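Local coordinates for activated BY transcription factor SSRB (Salmonella enterica, PDB 2WNW), which belongs to glycosyl hydrolase family 30, pairing a TIM-barrel domain with a beta-sandwich domain, at residues L85-I90 against K138-P143. Sequence-based numbering, arbitrary orientation.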
loop_
_atom_site.group_PDB
_atom_site.type_symbol
_atom_site.label_atom_id
_atom_site.label_comp_id
_atom_site.label_asym_id
_atom_site.label_seq_id
_atom_site.Cartn_x
_atom_site.Cartn_y
_atom_site.Cartn_z
ATOM N N LEU A 85 -15.192 19.811 -7.746
ATOM C CA LEU A 85 -15.938 19.404 -6.557
ATOM C C LEU A 85 -15.891 20.519 -5.520
ATOM O O LEU A 85 -15.056 21.420 -5.598
ATOM C CB LEU A 85 -15.324 18.154 -5.918
ATOM C CG LEU A 85 -15.243 16.828 -6.671
ATOM C CD1 LEU A 85 -14.602 15.781 -5.760
ATOM C CD2 LEU A 85 -16.635 16.382 -7.094
ATOM N N ALA A 86 -16.781 20.438 -4.539
ATOM C CA ALA A 86 -16.808 21.409 -3.456
ATOM C C ALA A 86 -17.669 20.880 -2.321
ATOM O O ALA A 86 -18.537 20.029 -2.524
ATOM C CB ALA A 86 -17.355 22.749 -3.946
ATOM N N ARG A 87 -17.404 21.377 -1.119
ATOM C CA ARG A 87 -18.180 20.997 0.055
ATOM C C ARG A 87 -18.533 22.305 0.742
ATOM O O ARG A 87 -17.749 23.257 0.719
ATOM C CB ARG A 87 -17.356 20.099 0.986
ATOM C CG ARG A 87 -18.080 19.650 2.263
ATOM C CD ARG A 87 -17.477 18.344 2.789
ATOM N NE ARG A 87 -18.028 17.898 4.073
ATOM C CZ ARG A 87 -17.481 18.156 5.262
ATOM N NH1 ARG A 87 -16.363 18.870 5.350
ATOM N NH2 ARG A 87 -18.033 17.673 6.367
ATOM N N MET A 88 -19.722 22.360 1.323
ATOM C CA MET A 88 -20.178 23.559 2.015
ATOM C C MET A 88 -21.027 23.151 3.211
ATOM O O MET A 88 -21.603 22.065 3.233
ATOM C CB MET A 88 -20.969 24.449 1.056
ATOM C CG MET A 88 -22.068 23.726 0.295
ATOM S SD MET A 88 -22.529 24.666 -1.168
ATOM C CE MET A 88 -23.906 23.693 -1.787
ATOM N N PRO A 89 -21.108 24.019 4.226
ATOM C CA PRO A 89 -21.882 23.734 5.430
ATOM C C PRO A 89 -23.359 24.104 5.406
ATOM O O PRO A 89 -23.753 25.124 4.834
ATOM C CB PRO A 89 -21.129 24.518 6.497
ATOM C CG PRO A 89 -20.772 25.770 5.750
ATOM C CD PRO A 89 -20.282 25.230 4.412
ATOM N N ILE A 90 -24.163 23.246 6.030
ATOM C CA ILE A 90 -25.596 23.462 6.183
ATOM C C ILE A 90 -25.625 24.048 7.597
ATOM O O ILE A 90 -25.450 23.328 8.583
ATOM C CB ILE A 90 -26.377 22.123 6.112
ATOM C CG1 ILE A 90 -26.200 21.504 4.721
ATOM C CG2 ILE A 90 -27.857 22.354 6.425
ATOM C CD1 ILE A 90 -26.864 20.138 4.544
ATOM N N LYS A 138 -19.670 19.664 -8.984
ATOM C CA LYS A 138 -20.500 18.760 -8.197
ATOM C C LYS A 138 -20.372 19.259 -6.757
ATOM O O LYS A 138 -19.289 19.199 -6.167
ATOM C CB LYS A 138 -19.979 17.325 -8.312
ATOM C CG LYS A 138 -20.755 16.310 -7.489
ATOM C CD LYS A 138 -20.094 14.939 -7.529
ATOM C CE LYS A 138 -20.847 13.945 -6.655
ATOM N NZ LYS A 138 -20.181 12.614 -6.591
ATOM N N LEU A 139 -21.473 19.752 -6.197
ATOM C CA LEU A 139 -21.459 20.302 -4.847
ATOM C C LEU A 139 -22.005 19.370 -3.768
ATOM O O LEU A 139 -23.024 18.699 -3.956
ATOM C CB LEU A 139 -22.236 21.624 -4.827
ATOM C CG LEU A 139 -21.844 22.640 -5.910
ATOM C CD1 LEU A 139 -22.756 23.859 -5.837
ATOM C CD2 LEU A 139 -20.393 23.052 -5.732
ATOM N N MET A 140 -21.316 19.352 -2.633
ATOM C CA MET A 140 -21.697 18.527 -1.494
ATOM C C MET A 140 -21.981 19.418 -0.287
ATOM O O MET A 140 -21.246 20.368 -0.026
ATOM C CB MET A 140 -20.563 17.559 -1.160
ATOM C CG MET A 140 -20.826 16.655 0.036
ATOM S SD MET A 140 -19.419 15.561 0.313
ATOM C CE MET A 140 -19.946 14.637 1.750
ATOM N N ALA A 141 -23.049 19.115 0.443
ATOM C CA ALA A 141 -23.405 19.898 1.623
ATOM C C ALA A 141 -23.410 18.985 2.841
ATOM O O ALA A 141 -23.890 17.852 2.771
ATOM C CB ALA A 141 -24.778 20.548 1.437
ATOM N N SER A 142 -22.860 19.483 3.948
ATOM C CA SER A 142 -22.777 18.729 5.198
ATOM C C SER A 142 -23.085 19.633 6.385
ATOM O O SER A 142 -22.677 20.792 6.407
ATOM C CB SER A 142 -21.363 18.165 5.405
ATOM O OG SER A 142 -20.941 17.360 4.321
ATOM N N PRO A 143 -23.806 19.110 7.390
ATOM C CA PRO A 143 -24.131 19.917 8.568
ATOM C C PRO A 143 -23.102 19.681 9.670
ATOM O O PRO A 143 -22.544 18.592 9.783
ATOM C CB PRO A 143 -25.505 19.390 9.004
ATOM C CG PRO A 143 -25.910 18.374 7.943
ATOM C CD PRO A 143 -24.622 17.888 7.358
HETATM O O HOH W 1 -18.467 17.500 -4.015
#
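R87 reaches across to S142 with a side chain extended as far as NE. CB and CG both pass 4.0 Å from M140 O, CG standing anti to the backbone N (chi1 180°). CD lies 3.9 Å from S142 OG and 4.2 Å from M140 SD. NE then donates to S142 OG at 3.0 Å, with the oxygen near the guanidinium edge but tilted 23° from its plane. CZ is 3.7 Å from S142 OG. NH2 comes within 3.5 Å of S142 CB, and the two terminal nitrogens form salt bridges, NH2 with D239 and NH1 with E294. S142 OG also hydrogen-bonds S192, so strands 190-192, 234-239 and 289-294 also reach this pair. The in-register parallel pairing of 85-90 and 138-143, with S142 N bonded to M88 O at 3.0 Å, makes them neighbours in the closed eight-stranded parallel sheet of the TIM barrel; the side chains of R87, M140 and S142 face its interior. Near the strand starts, A86 N bonds only weakly to K138 O, and a water donates to both A86 O and K138 O. On the outer face, where helix 167-183 packs, I90 CG1 touches A141 CB at 3.7 Å, while Y177 of that helix contacts M88, I90 and A141.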